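Local coordinates for uncharacterized protein (Treponema denticola ATCC 35404, PDB 6QNM) that probably binds oxygen at a di-iron centre within a metallo-beta-lactamase-like fold, at residues 40-45 with 132-137; 103-108 with 124-129; 170-175 with 223-228. All blocks are in the same frame, centred on the assembly; numbering follows the deposited sequence.

Contact 1: residues 40-45 with 132-137; sequences IVDRGR and SLPSGS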
loop_
_atom_site.group_PDB
_atom_site.type_symbol
_atom_site.label_atom_id
_atom_site.label_comp_id
_atom_site.label_asym_id
_atom_site.label_seq_id
_atom_site.Cartn_x
_atom_site.Cartn_y
_atom_site.Cartn_z
ATOM N N ILE A 40 6.982 22.943 -2.248
ATOM C CA ILE A 40 7.057 24.091 -1.355
ATOM C C ILE A 40 8.471 24.641 -1.444
ATOM O O ILE A 40 9.443 23.877 -1.400
ATOM C CB ILE A 40 6.704 23.713 0.096
ATOM C CG1 ILE A 40 5.250 23.244 0.191
ATOM C CG2 ILE A 40 6.953 24.891 1.034
ATOM C CD1 ILE A 40 4.881 22.667 1.544
ATOM N N VAL A 41 8.588 25.956 -1.589
ATOM C CA VAL A 41 9.871 26.639 -1.516
ATOM C C VAL A 41 9.789 27.641 -0.376
ATOM O O VAL A 41 8.872 28.470 -0.333
ATOM C CB VAL A 41 10.239 27.329 -2.842
ATOM C CG1 VAL A 41 11.573 28.062 -2.708
ATOM C CG2 VAL A 41 10.307 26.306 -3.966
ATOM N N ASP A 42 10.733 27.549 0.556
ATOM C CA ASP A 42 10.766 28.421 1.721
ATOM C C ASP A 42 12.177 28.960 1.862
ATOM O O ASP A 42 13.123 28.185 2.049
ATOM C CB ASP A 42 10.336 27.678 2.987
ATOM C CG ASP A 42 10.164 28.605 4.161
ATOM O OD1 ASP A 42 11.192 29.004 4.743
ATOM O OD2 ASP A 42 9.008 28.948 4.490
ATOM N N ARG A 43 12.307 30.285 1.800
ATOM C CA ARG A 43 13.586 30.952 1.547
ATOM C C ARG A 43 14.093 30.382 0.230
ATOM O O ARG A 43 13.401 30.536 -0.791
ATOM C CB ARG A 43 14.512 30.799 2.755
ATOM C CG ARG A 43 13.936 31.362 4.044
ATOM C CD ARG A 43 14.057 32.878 4.094
ATOM N NE ARG A 43 13.101 33.481 5.021
ATOM C CZ ARG A 43 13.428 34.023 6.192
ATOM N NH1 ARG A 43 12.488 34.550 6.965
ATOM N NH2 ARG A 43 14.692 34.042 6.592
ATOM N N GLY A 44 15.239 29.718 0.185
ATOM C CA GLY A 44 15.642 29.135 -1.076
ATOM C C GLY A 44 15.677 27.623 -1.058
ATOM O O GLY A 44 16.350 27.013 -1.892
ATOM N N ARG A 45 14.964 27.010 -0.112
ATOM C CA ARG A 45 15.003 25.571 0.109
ATOM C C ARG A 45 13.680 24.922 -0.285
ATOM O O ARG A 45 12.611 25.530 -0.177
ATOM C CB ARG A 45 15.324 25.250 1.571
ATOM C CG ARG A 45 16.412 26.134 2.170
ATOM C CD ARG A 45 17.684 26.102 1.333
ATOM N NE ARG A 45 18.292 24.776 1.293
ATOM C CZ ARG A 45 19.488 24.524 0.772
ATOM N NH1 ARG A 45 19.971 23.288 0.780
ATOM N NH2 ARG A 45 20.204 25.509 0.242
ATOM N N SER A 132 9.986 22.223 10.992
ATOM C CA SER A 132 10.283 23.644 10.914
ATOM C C SER A 132 10.869 23.991 9.557
ATOM O O SER A 132 11.619 23.210 8.965
ATOM C CB SER A 132 11.265 24.049 12.013
ATOM O OG SER A 132 10.606 24.186 13.258
ATOM N N LEU A 133 10.521 25.170 9.072
ATOM C CA LEU A 133 11.005 25.700 7.814
ATOM C C LEU A 133 11.932 26.879 8.072
ATOM O O LEU A 133 11.872 27.505 9.135
ATOM C CB LEU A 133 9.832 26.142 6.931
ATOM C CG LEU A 133 9.010 25.026 6.292
ATOM C CD1 LEU A 133 7.809 25.612 5.572
ATOM C CD2 LEU A 133 9.878 24.224 5.335
ATOM N N PRO A 134 12.827 27.198 7.128
ATOM C CA PRO A 134 13.769 28.305 7.372
ATOM C C PRO A 134 13.085 29.619 7.709
ATOM O O PRO A 134 13.590 30.374 8.550
ATOM C CB PRO A 134 14.552 28.386 6.055
ATOM C CG PRO A 134 14.483 27.008 5.498
ATOM C CD PRO A 134 13.136 26.469 5.885
ATOM N N SER A 135 11.950 29.917 7.074
ATOM C CA SER A 135 11.191 31.120 7.405
ATOM C C SER A 135 10.727 31.147 8.854
ATOM O O SER A 135 10.326 32.208 9.343
ATOM C CB SER A 135 9.972 31.244 6.492
ATOM O OG SER A 135 9.029 30.225 6.779
ATOM N N GLY A 136 10.751 30.008 9.544
ATOM C CA GLY A 136 10.162 29.894 10.857
ATOM C C GLY A 136 8.743 29.375 10.858
ATOM O O GLY A 136 8.212 29.064 11.933
ATOM N N SER A 137 8.115 29.269 9.691
ATOM C CA SER A 137 6.825 28.613 9.578
ATOM C C SER A 137 6.998 27.105 9.732
ATOM O O SER A 137 8.092 26.560 9.569
ATOM C CB SER A 137 6.173 28.934 8.231
ATOM O OG SER A 137 6.014 30.332 8.060
#
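Two beta turns meet where the carboxylate of Asp42, at the end of strand 35-42, clamps Ser135 in the loop between strands 130-132 and 138-143. Both carboxylate oxygens take part. Ser135 N donates to Asp42 OD1 over 2.6 Å with an angle of 151° at the hydrogen, arriving from the syn side but slightly out of the carboxylate plane. Ser135 OG donates to Asp42 OD2, also over 2.6 Å, on the syn lone pair. This two-point grip fixes the rotation of the carboxylate, whose CG, anti to the backbone N (chi1 -171°), carries both oxygens out to Ser135. OD2 is also hydrogen-bonded to His17 ND1 of strand 17-23, a further restraint on the group.

The topology is that of two hairpin ends from different sheets. Asp42 to Arg45 form a type II' turn, a tight two-residue hairpin. Leu133 to Gly136 form a type I turn whose Gly136 N and Leu133 N bonds, to Leu133 O and Ser137 O, identify a G1 beta bulge. Ser135 OG also accepts from Ser137 N at 3.2 Å, an ST turn that steadies the hydroxyl as it donates to Asp42.

Apolar atoms flank the clamp. Leu133 CD1 lies 3.7 Å from Asp42 OD2, on the buried side, while Pro134 CB meets Arg43 CG at 3.6 Å as the two side chains run past each other in opposite directions. The Arg43 guanidinium carries Pro134 O over one face, 4.3 Å above its plane, and forms a salt bridge to Asp16.

Contact 2: residues 103-108 with 124-129; sequences SSLWVR and IPDKGM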
loop_
_atom_site.group_PDB
_atom_site.type_symbol
_atom_site.label_atom_id
_atom_site.label_comp_id
_atom_site.label_asym_id
_atom_site.label_seq_id
_atom_site.Cartn_x
_atom_site.Cartn_y
_atom_site.Cartn_z
ATOM N N SER A 103 5.659 7.741 7.609
ATOM C CA SER A 103 5.127 7.126 8.818
ATOM C C SER A 103 6.100 6.090 9.364
ATOM O O SER A 103 6.776 5.387 8.606
ATOM C CB SER A 103 3.772 6.474 8.525
ATOM O OG SER A 103 3.392 5.582 9.564
ATOM N N SER A 104 6.166 6.005 10.694
ATOM C CA SER A 104 7.039 5.025 11.331
ATOM C C SER A 104 6.680 3.601 10.925
ATOM O O SER A 104 7.536 2.712 10.967
ATOM C CB SER A 104 6.963 5.175 12.846
ATOM O OG SER A 104 5.611 5.166 13.272
ATOM N N LEU A 105 5.423 3.370 10.534
ATOM C CA LEU A 105 4.980 2.031 10.143
ATOM C C LEU A 105 5.774 1.476 8.966
ATOM O O LEU A 105 5.871 0.255 8.804
ATOM C CB LEU A 105 3.489 2.050 9.800
ATOM C CG LEU A 105 2.515 1.733 10.941
ATOM C CD1 LEU A 105 2.574 2.804 12.022
ATOM C CD2 LEU A 105 1.098 1.585 10.413
ATOM N N TRP A 106 6.297 2.344 8.103
ATOM C CA TRP A 106 6.941 1.915 6.871
ATOM C C TRP A 106 8.461 2.012 6.882
ATOM O O TRP A 106 9.096 1.487 5.961
ATOM C CB TRP A 106 6.375 2.715 5.691
ATOM C CG TRP A 106 4.877 2.724 5.707
ATOM C CD1 TRP A 106 4.062 3.819 5.727
ATOM C CD2 TRP A 106 4.014 1.580 5.729
ATOM N NE1 TRP A 106 2.746 3.428 5.752
ATOM C CE2 TRP A 106 2.689 2.058 5.751
ATOM C CE3 TRP A 106 4.233 0.196 5.723
ATOM C CZ2 TRP A 106 1.588 1.204 5.775
ATOM C CZ3 TRP A 106 3.138 -0.650 5.745
ATOM C CH2 TRP A 106 1.832 -0.142 5.771
ATOM N N VAL A 107 9.059 2.644 7.896
ATOM C CA VAL A 107 10.504 2.877 7.890
ATOM C C VAL A 107 11.283 1.571 7.764
ATOM O O VAL A 107 12.237 1.479 6.980
ATOM C CB VAL A 107 10.910 3.651 9.160
ATOM C CG1 VAL A 107 12.426 3.719 9.290
ATOM C CG2 VAL A 107 10.303 5.040 9.147
ATOM N N ARG A 108 10.888 0.537 8.512
ATOM C CA ARG A 108 11.644 -0.712 8.478
ATOM C C ARG A 108 11.523 -1.425 7.134
ATOM O O ARG A 108 12.439 -2.156 6.739
ATOM C CB ARG A 108 11.210 -1.623 9.625
ATOM C CG ARG A 108 11.949 -1.334 10.927
ATOM C CD ARG A 108 11.588 -2.323 12.023
ATOM N NE ARG A 108 12.512 -3.452 12.066
ATOM C CZ ARG A 108 12.615 -4.295 13.088
ATOM N NH1 ARG A 108 11.848 -4.136 14.159
ATOM N NH2 ARG A 108 13.484 -5.297 13.039
ATOM N N ILE A 124 7.666 9.405 11.134
ATOM C CA ILE A 124 6.600 10.259 11.647
ATOM C C ILE A 124 5.801 9.449 12.666
ATOM O O ILE A 124 5.256 8.395 12.303
ATOM C CB ILE A 124 5.696 10.772 10.521
ATOM C CG1 ILE A 124 6.532 11.434 9.422
ATOM C CG2 ILE A 124 4.672 11.760 11.064
ATOM C CD1 ILE A 124 5.750 11.693 8.153
ATOM N N PRO A 125 5.700 9.893 13.919
ATOM C CA PRO A 125 4.882 9.162 14.892
ATOM C C PRO A 125 3.404 9.307 14.572
ATOM O O PRO A 125 2.980 10.233 13.876
ATOM C CB PRO A 125 5.234 9.823 16.229
ATOM C CG PRO A 125 5.617 11.223 15.850
ATOM C CD PRO A 125 6.247 11.143 14.477
ATOM N N ASP A 126 2.618 8.383 15.132
ATOM C CA ASP A 126 1.230 8.199 14.709
ATOM C C ASP A 126 0.406 9.474 14.843
ATOM O O ASP A 126 -0.455 9.753 14.000
ATOM C CB ASP A 126 0.595 7.063 15.511
ATOM C CG ASP A 126 0.967 5.692 14.970
ATOM O OD1 ASP A 126 1.403 5.615 13.800
ATOM O OD2 ASP A 126 0.832 4.696 15.710
ATOM N N LYS A 127 0.652 10.265 15.883
ATOM C CA LYS A 127 -0.138 11.467 16.117
ATOM C C LYS A 127 0.439 12.694 15.424
ATOM O O LYS A 127 -0.047 13.808 15.650
ATOM C CB LYS A 127 -0.283 11.714 17.622
ATOM C CG LYS A 127 -1.325 10.808 18.262
ATOM C CD LYS A 127 -1.455 11.017 19.758
ATOM C CE LYS A 127 -2.248 9.877 20.383
ATOM N NZ LYS A 127 -2.781 10.217 21.733
ATOM N N GLY A 128 1.444 12.515 14.575
ATOM C CA GLY A 128 1.989 13.613 13.807
ATOM C C GLY A 128 3.158 14.283 14.494
ATOM O O GLY A 128 3.584 13.920 15.594
ATOM N N MET A 129 3.682 15.299 13.814
ATOM C CA MET A 129 4.802 16.088 14.309
ATOM C C MET A 129 4.902 17.343 13.456
ATOM O O MET A 129 4.344 17.411 12.356
ATOM C CB MET A 129 6.117 15.301 14.257
ATOM C CG MET A 129 6.790 15.334 12.888
ATOM S SD MET A 129 8.148 14.163 12.704
ATOM C CE MET A 129 8.835 14.231 14.340
HETATM O O HOH W 1 2.975 6.831 12.091
#
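Ser103 and Ile124 pair as a parallel bridge, their CA atoms 4.5 Å apart and their side chains diverging, and this backbone join is the close-packed half of the contact. Ser104 N donates to Ile124 O over 3.0 Å; the hydrogen angle is 154°, and the donor is tilted 32° from the carbonyl plane. Beside it, the Ile124 side chain brings CD1 to 4.0 Å from Ser103 N, with Phe153 of strand 153-157 touching both residues, which are buried.

The other half is looser and is bridged by one ordered water. It accepts from Ser103 OG, accepts weakly from Ser104 OG, and donates to Ile124 O at 2.8 Å and to Asp126 OD1 at 2.6 Å. Four partners thus surround it, and it bridges Ser104 OG and Asp126 OD1, which lie 4.3 Å apart. The only close direct touch between side chains here is Leu105 CD1 on Asp126 OD1 at 3.5 Å, the two chains crossing at about a right angle. The carboxylate is held from its other oxygen too: Asp126 OD2 forms a salt bridge with Arg198 of the second subunit, so this looser side borders the dimer interface. Pro125, next to it, is exposed.

Ser103 OG has a second task. With its OG anti to the backbone N (chi1 165°), it accepts from Leu105 N at 3.2 Å. The geometry is that of a strand-to-helix junction: a parallel strand pair ends, and the last residue of strand 99-103 serves as the N-cap of the short, weakly bonded helix 104-107.

Contact 3: residues 170-175 with 223-228; sequences AAVFDD and PQHGAI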
loop_
_atom_site.group_PDB
_atom_site.type_symbol
_atom_site.label_atom_id
_atom_site.label_comp_id
_atom_site.label_asym_id
_atom_site.label_seq_id
_atom_site.Cartn_x
_atom_site.Cartn_y
_atom_site.Cartn_z
ATOM N N ALA A 170 -8.748 12.749 -3.590
ATOM C CA ALA A 170 -8.137 12.664 -4.905
ATOM C C ALA A 170 -9.096 12.041 -5.905
ATOM O O ALA A 170 -9.850 11.117 -5.582
ATOM C CB ALA A 170 -6.846 11.849 -4.850
ATOM N N ALA A 171 -9.063 12.563 -7.129
ATOM C CA ALA A 171 -9.746 11.937 -8.255
ATOM C C ALA A 171 -8.738 11.053 -8.981
ATOM O O ALA A 171 -8.195 11.399 -10.029
ATOM C CB ALA A 171 -10.345 12.989 -9.180
ATOM N N VAL A 172 -8.463 9.893 -8.389
ATOM C CA VAL A 172 -7.608 8.914 -9.045
ATOM C C VAL A 172 -8.449 8.307 -10.162
ATOM O O VAL A 172 -9.652 8.570 -10.245
ATOM C CB VAL A 172 -7.081 7.852 -8.063
ATOM C CG1 VAL A 172 -6.500 8.515 -6.825
ATOM C CG2 VAL A 172 -8.185 6.887 -7.678
ATOM N N PHE A 173 -7.825 7.505 -11.028
ATOM C CA PHE A 173 -8.447 6.870 -12.194
ATOM C C PHE A 173 -8.747 7.860 -13.319
ATOM O O PHE A 173 -8.614 7.514 -14.498
ATOM C CB PHE A 173 -9.770 6.165 -11.850
ATOM C CG PHE A 173 -9.717 5.264 -10.648
ATOM C CD1 PHE A 173 -8.753 4.279 -10.532
ATOM C CD2 PHE A 173 -10.677 5.376 -9.651
ATOM C CE1 PHE A 173 -8.731 3.442 -9.428
ATOM C CE2 PHE A 173 -10.658 4.542 -8.545
ATOM C CZ PHE A 173 -9.681 3.576 -8.433
ATOM N N ASP A 174 -9.144 9.083 -12.980
ATOM C CA ASP A 174 -9.381 10.141 -13.950
ATOM C C ASP A 174 -8.360 11.262 -13.785
ATOM O O ASP A 174 -7.810 11.472 -12.702
ATOM C CB ASP A 174 -10.811 10.690 -13.811
ATOM C CG ASP A 174 -10.995 12.044 -14.468
ATOM O OD1 ASP A 174 -10.982 13.057 -13.738
ATOM O OD2 ASP A 174 -11.161 12.097 -15.705
ATOM N N ASP A 175 -8.103 11.976 -14.876
ATOM C CA ASP A 175 -7.271 13.174 -14.857
ATOM C C ASP A 175 -7.812 14.154 -15.899
ATOM O O ASP A 175 -7.160 14.494 -16.885
ATOM C CB ASP A 175 -5.806 12.815 -15.100
ATOM C CG ASP A 175 -5.170 12.111 -13.909
ATOM O OD1 ASP A 175 -5.083 10.864 -13.928
ATOM O OD2 ASP A 175 -4.761 12.805 -12.954
ATOM N N PRO A 223 -5.330 17.533 -3.164
ATOM C CA PRO A 223 -5.041 16.102 -3.252
ATOM C C PRO A 223 -3.956 15.822 -4.288
ATOM O O PRO A 223 -3.593 16.678 -5.095
ATOM C CB PRO A 223 -6.387 15.516 -3.695
ATOM C CG PRO A 223 -6.966 16.593 -4.573
ATOM C CD PRO A 223 -6.474 17.920 -4.010
ATOM N N GLN A 224 -3.465 14.581 -4.271
ATOM C CA GLN A 224 -2.396 14.211 -5.192
ATOM C C GLN A 224 -2.885 14.161 -6.637
ATOM O O GLN A 224 -2.099 14.398 -7.561
ATOM C CB GLN A 224 -1.779 12.871 -4.783
ATOM C CG GLN A 224 -0.705 12.326 -5.736
ATOM C CD GLN A 224 0.611 13.105 -5.696
ATOM O OE1 GLN A 224 0.638 14.303 -5.404
ATOM N NE2 GLN A 224 1.709 12.420 -5.999
ATOM N N HIS A 225 -4.168 13.869 -6.853
ATOM C CA HIS A 225 -4.750 13.842 -8.190
ATOM C C HIS A 225 -6.098 14.544 -8.174
ATOM O O HIS A 225 -6.880 14.380 -7.234
ATOM C CB HIS A 225 -4.952 12.408 -8.709
ATOM C CG HIS A 225 -3.695 11.600 -8.772
ATOM N ND1 HIS A 225 -3.447 10.547 -7.917
ATOM C CD2 HIS A 225 -2.621 11.681 -9.591
ATOM C CE1 HIS A 225 -2.271 10.019 -8.204
ATOM N NE2 HIS A 225 -1.749 10.689 -9.217
ATOM N N GLY A 226 -6.378 15.298 -9.229
ATOM C CA GLY A 226 -7.642 15.987 -9.361
ATOM C C GLY A 226 -7.585 17.413 -8.843
ATOM O O GLY A 226 -6.618 17.852 -8.217
ATOM N N ALA A 227 -8.673 18.137 -9.091
ATOM C CA ALA A 227 -8.739 19.557 -8.782
ATOM C C ALA A 227 -8.724 19.800 -7.274
ATOM O O ALA A 227 -9.051 18.925 -6.465
ATOM C CB ALA A 227 -9.985 20.184 -9.406
ATOM N N ILE A 228 -8.345 21.023 -6.907
ATOM C CA ILE A 228 -8.140 21.430 -5.521
ATOM C C ILE A 228 -9.421 22.041 -4.968
ATOM O O ILE A 228 -10.130 22.779 -5.664
ATOM C CB ILE A 228 -6.964 22.421 -5.435
ATOM C CG1 ILE A 228 -5.667 21.735 -5.869
ATOM C CG2 ILE A 228 -6.833 23.017 -4.039
ATOM C CD1 ILE A 228 -4.628 22.701 -6.402
HETATM O O HOH W 2 -4.748 15.698 -11.625
#
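His225 O accepts a hydrogen bond from Ala171 N at 2.8 Å, with 149° at the hydrogen but from well above the carbonyl plane, 53° out of it. The same oxygen is also approached by Ala170 CA in a CA-H...O contact at 3.2 Å.

Small side chains let the backbones come this near. Ala170 CB rests 3.9 Å from Pro223 CB, and Ala171 CB meets Gly226 CA at 4.0 Å. With the His225 CG anti to the carbonyl carbon (chi1 -58°), Val172 CG1 approaches His225 ND1 obliquely at 3.8 Å; this nitrogen is buried by the contact and has no polar partner in the model. A water bridges the segments: it accepts from Gly226 N at 2.9 Å and donates to Asp175 OD2 at 3.2 Å, though Asp175 is poorly ordered.

Beyond the contact, Phe173 makes a cation-pi interaction with Arg108 of the second subunit, while Ala171 packs on Leu191 of helix 185-199. What is joined are two loops following the parallel neighbours 162-166 and 220-223 of one sheet; in the metallo-beta-lactamase fold, loops at strand ends of this kind surround the metal site.

In the fold
Followed from the N terminus, the chain first lays down 40-45, then 103-108, which meets 124-129 after a short excursion and closes contact 2. Strand 130-132 then leads directly into 132-137, which returns to 40-45, so contact 2 is nested within the loop closed by contact 1. Contact 3 opens only later, at 170-175, and closes at 223-228 after two long helices, in series with the others. Contact 1 joins hairpin ends of the two sheets; contact 2 binds adjacent strand ends of the first; contact 3 ties loops of the second, with its centre about 27 Å from that of contact 1. Contacts 2 and 3 both touch the second subunit.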